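PDB 6WI4: caspase-3, which is probably a cysteine protease of the caspase family that cleaves proteins after aspartate during coral apoptosis. Local coordinates for residues N59-T69 with Y97-L108; V193-K201 with D210-V218. All blocks are in the same frame, centred on the assembly; numbering follows the deposited sequence.

Contact 1: residues N59-T69 with Y97-L108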
loop_
_atom_site.group_PDB
_atom_site.type_symbol
_atom_site.label_atom_id
_atom_site.label_comp_id
_atom_site.label_asym_id
_atom_site.label_seq_id
_atom_site.Cartn_x
_atom_site.Cartn_y
_atom_site.Cartn_z
ATOM N N ASN A 59 8.378 -11.224 6.129
ATOM C CA ASN A 59 9.813 -11.063 6.403
ATOM C C ASN A 59 10.675 -11.429 5.191
ATOM O O ASN A 59 11.462 -12.381 5.210
ATOM C CB ASN A 59 10.216 -11.888 7.631
ATOM C CG ASN A 59 9.646 -11.336 8.918
ATOM O OD1 ASN A 59 9.235 -10.179 8.994
ATOM N ND2 ASN A 59 9.628 -12.167 9.954
ATOM N N GLN A 60 10.527 -10.638 4.130
ATOM C CA GLN A 60 11.229 -10.856 2.870
ATOM C C GLN A 60 12.441 -9.943 2.747
ATOM O O GLN A 60 12.367 -8.756 3.069
ATOM C CB GLN A 60 10.288 -10.595 1.692
ATOM C CG GLN A 60 9.058 -11.490 1.711
ATOM C CD GLN A 60 9.390 -12.937 1.455
ATOM O OE1 GLN A 60 9.767 -13.310 0.345
ATOM N NE2 GLN A 60 9.242 -13.775 2.486
ATOM N N THR A 61 13.553 -10.507 2.266
ATOM C CA THR A 61 14.729 -9.711 1.936
ATOM C C THR A 61 14.477 -8.879 0.686
ATOM O O THR A 61 13.488 -9.060 -0.027
ATOM C CB THR A 61 15.940 -10.611 1.691
ATOM O OG1 THR A 61 15.674 -11.459 0.564
ATOM C CG2 THR A 61 16.236 -11.456 2.903
ATOM N N ARG A 62 15.415 -7.969 0.397
ATOM C CA ARG A 62 15.328 -7.211 -0.846
ATOM C C ARG A 62 15.317 -8.135 -2.053
ATOM O O ARG A 62 14.537 -7.934 -2.988
ATOM C CB ARG A 62 16.488 -6.229 -0.946
ATOM C CG ARG A 62 16.395 -5.142 0.089
ATOM C CD ARG A 62 17.598 -4.246 0.034
ATOM N NE ARG A 62 18.806 -4.911 0.504
ATOM C CZ ARG A 62 19.981 -4.302 0.600
ATOM N NH1 ARG A 62 20.082 -3.020 0.273
ATOM N NH2 ARG A 62 21.046 -4.967 1.024
ATOM N N ALA A 63 16.173 -9.158 -2.048
ATOM C CA ALA A 63 16.227 -10.065 -3.186
ATOM C C ALA A 63 14.914 -10.815 -3.347
ATOM O O ALA A 63 14.447 -11.035 -4.472
ATOM C CB ALA A 63 17.391 -11.039 -3.023
ATOM N N GLU A 64 14.290 -11.186 -2.230
ATOM C CA GLU A 64 13.013 -11.883 -2.298
ATOM C C GLU A 64 11.900 -10.962 -2.772
ATOM O O GLU A 64 11.029 -11.392 -3.536
ATOM C CB GLU A 64 12.681 -12.485 -0.941
ATOM C CG GLU A 64 13.579 -13.685 -0.628
ATOM C CD GLU A 64 13.484 -14.157 0.797
ATOM O OE1 GLU A 64 13.202 -13.336 1.699
ATOM O OE2 GLU A 64 13.722 -15.366 1.021
ATOM N N ILE A 65 11.918 -9.694 -2.346
ATOM C CA ILE A 65 10.940 -8.730 -2.848
ATOM C C ILE A 65 11.082 -8.587 -4.358
ATOM O O ILE A 65 10.091 -8.614 -5.099
ATOM C CB ILE A 65 11.094 -7.376 -2.127
ATOM C CG1 ILE A 65 10.742 -7.513 -0.646
ATOM C CG2 ILE A 65 10.196 -6.332 -2.764
ATOM C CD1 ILE A 65 11.102 -6.290 0.177
ATOM N N ARG A 66 12.322 -8.462 -4.837
ATOM C CA ARG A 66 12.551 -8.352 -6.273
ATOM C C ARG A 66 12.095 -9.615 -6.999
ATOM O O ARG A 66 11.510 -9.535 -8.087
ATOM C CB ARG A 66 14.031 -8.070 -6.549
ATOM C CG ARG A 66 14.510 -6.696 -6.067
ATOM C CD ARG A 66 15.828 -6.299 -6.721
ATOM N NE ARG A 66 16.185 -4.920 -6.391
ATOM C CZ ARG A 66 17.014 -4.584 -5.411
ATOM N NH1 ARG A 66 17.279 -3.306 -5.170
ATOM N NH2 ARG A 66 17.582 -5.529 -4.676
ATOM N N ARG A 67 12.316 -10.786 -6.396
ATOM C CA ARG A 67 11.847 -12.024 -7.011
ATOM C C ARG A 67 10.329 -12.027 -7.143
ATOM O O ARG A 67 9.788 -12.389 -8.197
ATOM C CB ARG A 67 12.319 -13.233 -6.198
ATOM C CG ARG A 67 11.748 -14.573 -6.697
ATOM C CD ARG A 67 12.120 -15.754 -5.784
ATOM N NE ARG A 67 11.339 -16.947 -6.121
ATOM C CZ ARG A 67 11.627 -18.193 -5.737
ATOM N NH1 ARG A 67 10.828 -19.193 -6.096
ATOM N NH2 ARG A 67 12.693 -18.447 -4.983
ATOM N N ILE A 68 9.623 -11.605 -6.088
ATOM C CA ILE A 68 8.164 -11.563 -6.140
ATOM C C ILE A 68 7.698 -10.620 -7.243
ATOM O O ILE A 68 6.806 -10.953 -8.035
ATOM C CB ILE A 68 7.590 -11.157 -4.772
ATOM C CG1 ILE A 68 7.859 -12.252 -3.741
ATOM C CG2 ILE A 68 6.094 -10.944 -4.873
ATOM C CD1 ILE A 68 7.759 -11.766 -2.308
ATOM N N THR A 69 8.285 -9.425 -7.315
ATOM C CA THR A 69 7.824 -8.479 -8.329
ATOM C C THR A 69 8.117 -8.987 -9.734
ATOM O O THR A 69 7.288 -8.822 -10.632
ATOM C CB THR A 69 8.437 -7.098 -8.105
ATOM O OG1 THR A 69 9.857 -7.154 -8.269
ATOM C CG2 THR A 69 8.108 -6.608 -6.714
ATOM N N TYR A 97 12.248 -0.909 3.124
ATOM C CA TYR A 97 13.196 -1.879 3.660
ATOM C C TYR A 97 12.768 -3.302 3.335
ATOM O O TYR A 97 11.641 -3.708 3.644
ATOM C CB TYR A 97 13.332 -1.739 5.175
ATOM C CG TYR A 97 14.318 -0.691 5.639
ATOM C CD1 TYR A 97 13.973 0.647 5.658
ATOM C CD2 TYR A 97 15.580 -1.052 6.090
ATOM C CE1 TYR A 97 14.867 1.607 6.099
ATOM C CE2 TYR A 97 16.478 -0.103 6.528
ATOM C CZ TYR A 97 16.114 1.223 6.538
ATOM O OH TYR A 97 17.005 2.180 6.974
ATOM N N GLY A 98 13.674 -4.066 2.729
ATOM C CA GLY A 98 13.663 -5.501 2.931
ATOM C C GLY A 98 14.185 -5.809 4.324
ATOM O O GLY A 98 14.637 -4.927 5.055
ATOM N N THR A 99 14.147 -7.083 4.713
ATOM C CA THR A 99 14.676 -7.404 6.034
ATOM C C THR A 99 16.161 -7.104 6.144
ATOM O O THR A 99 16.662 -6.925 7.258
ATOM C CB THR A 99 14.438 -8.870 6.383
ATOM O OG1 THR A 99 14.942 -9.692 5.329
ATOM C CG2 THR A 99 12.957 -9.136 6.573
ATOM N N ASP A 100 16.867 -7.019 5.016
ATOM C CA ASP A 100 18.312 -6.856 5.027
ATOM C C ASP A 100 18.792 -5.460 4.652
ATOM O O ASP A 100 19.997 -5.203 4.752
ATOM C CB ASP A 100 18.970 -7.875 4.081
ATOM C CG ASP A 100 18.514 -7.720 2.644
ATOM O OD1 ASP A 100 17.323 -7.429 2.425
ATOM O OD2 ASP A 100 19.346 -7.872 1.724
ATOM N N GLY A 101 17.914 -4.561 4.224
ATOM C CA GLY A 101 18.356 -3.241 3.816
ATOM C C GLY A 101 17.337 -2.563 2.919
ATOM O O GLY A 101 16.227 -3.057 2.718
ATOM N N THR A 102 17.759 -1.437 2.354
ATOM C CA THR A 102 16.860 -0.550 1.630
ATOM C C THR A 102 16.884 -0.816 0.132
ATOM O O THR A 102 17.887 -1.265 -0.432
ATOM C CB THR A 102 17.213 0.921 1.875
ATOM O OG1 THR A 102 18.558 1.170 1.438
ATOM C CG2 THR A 102 17.093 1.265 3.336
ATOM N N MET A 103 15.763 -0.515 -0.511
ATOM C CA MET A 103 15.684 -0.485 -1.961
ATOM C C MET A 103 14.765 0.652 -2.373
ATOM O O MET A 103 13.874 1.055 -1.623
ATOM C CB MET A 103 15.181 -1.812 -2.542
ATOM C CG MET A 103 13.909 -2.314 -1.905
ATOM S SD MET A 103 13.336 -3.892 -2.565
ATOM C CE MET A 103 13.012 -3.441 -4.261
ATOM N N ALA A 104 14.994 1.171 -3.574
ATOM C CA ALA A 104 14.195 2.284 -4.069
ATOM C C ALA A 104 12.805 1.811 -4.472
ATOM O O ALA A 104 12.652 0.772 -5.119
ATOM C CB ALA A 104 14.881 2.943 -5.261
ATOM N N ILE A 105 11.788 2.593 -4.098
ATOM C CA ILE A 105 10.414 2.282 -4.487
ATOM C C ILE A 105 10.262 2.305 -6.005
ATOM O O ILE A 105 9.486 1.528 -6.572
ATOM C CB ILE A 105 9.443 3.261 -3.786
ATOM C CG1 ILE A 105 9.337 2.927 -2.298
ATOM C CG2 ILE A 105 8.070 3.229 -4.427
ATOM C CD1 ILE A 105 8.521 3.922 -1.499
ATOM N N LYS A 106 11.009 3.177 -6.690
ATOM C CA LYS A 106 10.986 3.189 -8.152
ATOM C C LYS A 106 11.331 1.825 -8.742
ATOM O O LYS A 106 10.790 1.454 -9.789
ATOM C CB LYS A 106 11.953 4.246 -8.682
ATOM C CG LYS A 106 11.517 5.671 -8.424
ATOM N N ASP A 107 12.222 1.070 -8.090
ATOM C CA ASP A 107 12.536 -0.283 -8.549
ATOM C C ASP A 107 11.295 -1.163 -8.573
ATOM O O ASP A 107 11.032 -1.858 -9.562
ATOM C CB ASP A 107 13.599 -0.913 -7.652
ATOM C CG ASP A 107 14.969 -0.316 -7.863
ATOM O OD1 ASP A 107 15.069 0.695 -8.591
ATOM O OD2 ASP A 107 15.943 -0.854 -7.290
ATOM N N LEU A 108 10.536 -1.168 -7.471
ATOM C CA LEU A 108 9.335 -1.989 -7.373
ATOM C C LEU A 108 8.403 -1.740 -8.544
ATOM O O LEU A 108 7.929 -2.676 -9.195
ATOM C CB LEU A 108 8.600 -1.691 -6.063
ATOM C CG LEU A 108 9.237 -2.103 -4.742
ATOM C CD1 LEU A 108 8.456 -1.547 -3.564
ATOM C CD2 LEU A 108 9.287 -3.599 -4.677
HETATM O O HOH W 1 18.636 -9.264 -0.443
#
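G98 opens the contact against Q60 and T61, its CA lying 3.5 Å from Q60 O. T99 N then donates to Q60 O, while the T99 side chain straddles the turn before helix 62-69, CG2 against the backbone of N59 and OG1 3.3 Å from T61 CG2. D100 carries the polar centre. With CG set between its own backbone N and carbonyl carbon (chi1 60°), the carboxylate reaches the first turn of the helix. OD1 takes R62 N on its syn side, somewhat out of the carboxylate plane, in a nearly straight bond of 2.8 Å. OD2 forms a salt bridge with R62, through weak bonds from NE (3.2 Å) and NH2. A water bridges D100 OD2 to A63 N, so the carboxylate serves one N-H of the helix start directly and a second through water, beside the capping box of T61 and E64. G101 slides its CA under the centre of the R62 guanidinium, 3.6 Å from the plane, and T102 O accepts from R62 NH1 at the edge (2.9 Å). M103 folds its thioether between I65 and R66, SD on I65 CG2 and CE over one guanidinium face of R66. D107 OD2 meets R66 NH1 in a long salt bridge of 3.5 Å, and L108 CD2 presses on I65 CG2, also at 3.5 Å. Beneath this layer I65 rests on I87 and L108 on F85, both of strand 83-88, while I96 of strand 95-98 backs M103; the hairpin and helix 105-110 thus lie beside helix 62-73 on the same face of the central sheet.

Contact 2: residues V193-K201 with D210-V218; sequences VNAMVSTYK and DSKRQVSSV
Over one face of the R213 guanidinium lies K201 CE, 4.1 Å above the plane and offset toward the rim, the two side chains running side by side in the same direction. At the edge are two carbonyls of the turn that follows helix 193-197: Y200 O takes NE at 2.9 Å, 16° out of the guanidinium plane, and S198 O receives a weak, strongly bent bond from NH1. R213 reaches them because its chain folds back at chi2 (-63°) and chi3 (-57°). The Y200 ring has V197 O at its edge and stacks on W168. V197 CG1 packs against the aliphatic part of Q214, whose amide is held by S152 and W160. Farther along, S216 N donates to N194 OD1 at 3.0 Å from above the amide's carbonyl plane, and S216 OG sits 3.2 Å from N194 CA. S198 CA makes a CA-H...O contact to Q214 O, and a water accepts from Q214 N within reach of V197 O and Y200 O. The carbonyls at the type I turn ending the helix, with G138 O weakly bonded to NH2, would probably favour the R213 charge and may ease the proximity of K201, its NZ 5.2 Å from R213 NH2.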
loop_
_atom_site.group_PDB
_atom_site.type_symbol
_atom_site.label_atom_id
_atom_site.label_comp_id
_atom_site.label_asym_id
_atom_site.label_seq_id
_atom_site.Cartn_x
_atom_site.Cartn_y
_atom_site.Cartn_z
ATOM N N VAL A 193 -9.955 8.244 3.527
ATOM C CA VAL A 193 -8.911 7.674 4.372
ATOM C C VAL A 193 -8.036 8.781 4.942
ATOM O O VAL A 193 -7.718 8.800 6.138
ATOM C CB VAL A 193 -8.079 6.654 3.578
ATOM C CG1 VAL A 193 -6.821 6.246 4.369
ATOM C CG2 VAL A 193 -8.920 5.423 3.273
ATOM N N ASN A 194 -7.642 9.727 4.095
ATOM C CA ASN A 194 -6.832 10.839 4.577
ATOM C C ASN A 194 -7.579 11.685 5.601
ATOM O O ASN A 194 -6.986 12.139 6.588
ATOM C CB ASN A 194 -6.380 11.707 3.413
ATOM C CG ASN A 194 -5.436 12.807 3.858
ATOM O OD1 ASN A 194 -4.768 12.701 4.894
ATOM N ND2 ASN A 194 -5.402 13.885 3.092
ATOM N N ALA A 195 -8.876 11.927 5.379
ATOM C CA ALA A 195 -9.660 12.670 6.367
ATOM C C ALA A 195 -9.598 11.992 7.727
ATOM O O ALA A 195 -9.489 12.663 8.760
ATOM C CB ALA A 195 -11.108 12.803 5.903
ATOM N N MET A 196 -9.640 10.662 7.737
ATOM C CA MET A 196 -9.588 9.904 8.984
ATOM C C MET A 196 -8.184 9.910 9.585
ATOM O O MET A 196 -8.017 10.165 10.784
ATOM C CB MET A 196 -10.075 8.478 8.715
ATOM C CG MET A 196 -10.240 7.601 9.932
ATOM S SD MET A 196 -11.077 6.064 9.459
ATOM C CE MET A 196 -12.558 6.682 8.680
ATOM N N VAL A 197 -7.157 9.645 8.770
ATOM C CA VAL A 197 -5.784 9.656 9.276
ATOM C C VAL A 197 -5.445 11.010 9.883
ATOM O O VAL A 197 -4.737 11.095 10.897
ATOM C CB VAL A 197 -4.797 9.269 8.154
ATOM C CG1 VAL A 197 -3.368 9.542 8.578
ATOM C CG2 VAL A 197 -4.966 7.787 7.790
ATOM N N SER A 198 -5.963 12.089 9.286
ATOM C CA SER A 198 -5.685 13.458 9.699
ATOM C C SER A 198 -6.322 13.825 11.036
ATOM O O SER A 198 -6.141 14.963 11.483
ATOM C CB SER A 198 -6.158 14.420 8.607
ATOM O OG SER A 198 -5.324 14.322 7.459
ATOM N N THR A 199 -7.057 12.914 11.676
ATOM C CA THR A 199 -7.599 13.186 13.005
ATOM C C THR A 199 -6.811 12.514 14.127
ATOM O O THR A 199 -6.991 12.889 15.293
ATOM C CB THR A 199 -9.075 12.765 13.092
ATOM O OG1 THR A 199 -9.197 11.343 12.990
ATOM C CG2 THR A 199 -9.891 13.430 11.983
ATOM N N TYR A 200 -5.946 11.550 13.806
ATOM C CA TYR A 200 -5.202 10.818 14.825
ATOM C C TYR A 200 -4.165 11.717 15.499
ATOM O O TYR A 200 -3.583 12.607 14.874
ATOM C CB TYR A 200 -4.466 9.624 14.206
ATOM C CG TYR A 200 -5.235 8.339 13.981
ATOM C CD1 TYR A 200 -5.932 8.119 12.802
ATOM C CD2 TYR A 200 -5.181 7.310 14.915
ATOM C CE1 TYR A 200 -6.621 6.932 12.581
ATOM C CE2 TYR A 200 -5.860 6.119 14.707
ATOM C CZ TYR A 200 -6.574 5.934 13.538
ATOM O OH TYR A 200 -7.239 4.743 13.333
ATOM N N LYS A 201 -3.902 11.444 16.779
ATOM C CA LYS A 201 -2.780 12.037 17.503
ATOM C C LYS A 201 -2.018 10.915 18.188
ATOM O O LYS A 201 -2.635 10.045 18.805
ATOM C CB LYS A 201 -3.248 13.050 18.559
ATOM C CG LYS A 201 -3.829 14.326 18.007
ATOM C CD LYS A 201 -4.297 15.250 19.133
ATOM C CE LYS A 201 -4.968 16.500 18.569
ATOM N NZ LYS A 201 -5.529 17.338 19.667
ATOM N N ASP A 210 5.089 12.549 21.347
ATOM C CA ASP A 210 3.693 12.484 21.740
ATOM C C ASP A 210 2.854 13.545 21.036
ATOM O O ASP A 210 3.329 14.636 20.707
ATOM C CB ASP A 210 3.576 12.654 23.252
ATOM C CG ASP A 210 2.218 12.261 23.777
ATOM O OD1 ASP A 210 1.883 11.065 23.718
ATOM O OD2 ASP A 210 1.488 13.157 24.248
ATOM N N SER A 211 1.587 13.198 20.802
ATOM C CA SER A 211 0.597 14.090 20.198
ATOM C C SER A 211 1.001 14.559 18.808
ATOM O O SER A 211 0.696 15.683 18.411
ATOM C CB SER A 211 0.300 15.298 21.096
ATOM O OG SER A 211 -0.231 14.849 22.329
ATOM N N LYS A 212 1.664 13.698 18.046
ATOM C CA LYS A 212 2.073 14.026 16.687
ATOM C C LYS A 212 1.037 13.498 15.704
ATOM O O LYS A 212 0.184 12.679 16.049
ATOM C CB LYS A 212 3.465 13.470 16.367
ATOM C CG LYS A 212 4.543 13.933 17.354
ATOM C CD LYS A 212 4.680 15.452 17.380
ATOM C CE LYS A 212 5.914 15.830 18.192
ATOM N NZ LYS A 212 6.194 17.291 18.181
ATOM N N ARG A 213 1.101 14.006 14.480
ATOM C CA ARG A 213 -0.010 13.911 13.534
ATOM C C ARG A 213 0.425 13.181 12.266
ATOM O O ARG A 213 1.595 12.834 12.087
ATOM C CB ARG A 213 -0.537 15.308 13.196
ATOM C CG ARG A 213 -0.702 16.214 14.423
ATOM C CD ARG A 213 -1.740 15.667 15.402
ATOM N NE ARG A 213 -3.022 15.479 14.746
ATOM C CZ ARG A 213 -3.885 16.451 14.467
ATOM N NH1 ARG A 213 -5.004 16.161 13.825
ATOM N NH2 ARG A 213 -3.639 17.710 14.828
ATOM N N GLN A 214 -0.540 12.969 11.370
ATOM C CA GLN A 214 -0.251 12.310 10.103
ATOM C C GLN A 214 -1.278 12.713 9.055
ATOM O O GLN A 214 -2.431 13.008 9.368
ATOM C CB GLN A 214 -0.237 10.787 10.274
ATOM C CG GLN A 214 0.314 10.014 9.090
ATOM C CD GLN A 214 0.568 8.571 9.454
ATOM O OE1 GLN A 214 1.090 8.280 10.534
ATOM N NE2 GLN A 214 0.192 7.651 8.565
ATOM N N VAL A 215 -0.824 12.717 7.798
ATOM C CA VAL A 215 -1.626 12.994 6.612
ATOM C C VAL A 215 -1.216 11.948 5.593
ATOM O O VAL A 215 -0.018 11.743 5.391
ATOM C CB VAL A 215 -1.336 14.411 6.072
ATOM C CG1 VAL A 215 -1.942 14.630 4.717
ATOM C CG2 VAL A 215 -1.818 15.470 7.059
ATOM N N SER A 216 -2.183 11.260 4.985
ATOM C CA SER A 216 -1.825 10.295 3.947
ATOM C C SER A 216 -1.898 10.975 2.585
ATOM O O SER A 216 -2.461 12.063 2.437
ATOM C CB SER A 216 -2.727 9.057 3.991
ATOM O OG SER A 216 -4.105 9.385 3.898
ATOM N N SER A 217 -1.274 10.354 1.587
ATOM C CA SER A 217 -1.183 10.992 0.282
ATOM C C SER A 217 -1.377 9.959 -0.814
ATOM O O SER A 217 -0.962 8.807 -0.675
ATOM C CB SER A 217 0.161 11.715 0.108
ATOM O OG SER A 217 1.261 10.833 0.232
ATOM N N VAL A 218 -2.019 10.366 -1.904
ATOM C CA VAL A 218 -2.213 9.481 -3.042
ATOM C C VAL A 218 -1.561 10.118 -4.256
ATOM O O VAL A 218 -1.720 11.322 -4.492
ATOM C CB VAL A 218 -3.704 9.168 -3.286
ATOM C CG1 VAL A 218 -4.561 10.415 -3.445
ATOM C CG2 VAL A 218 -3.855 8.271 -4.505
HETATM O O HOH W 2 -3.323 13.243 12.215
#

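Overall arrangement
Contact 1 and contact 2 follow one another along the chain, with centres 27 Å apart and nearest atoms about 10 Å apart, so they do not touch. They belong to opposite ends of the six-stranded sheet of the caspase fold: helix 62-73 follows edge strand 53-58, whereas 210-218 leads into the other edge strand, 217-220. In caspases the loop leading into the last core strand borders the substrate groove, so 210-218 probably does so here; an arginine of strand 156-162 probably belongs to the aspartate pocket. At its Y97 end contact 1 reaches H90, probably the catalytic histidine as in other caspases, so each contact approaches the probable active-site region from its own end of the sheet.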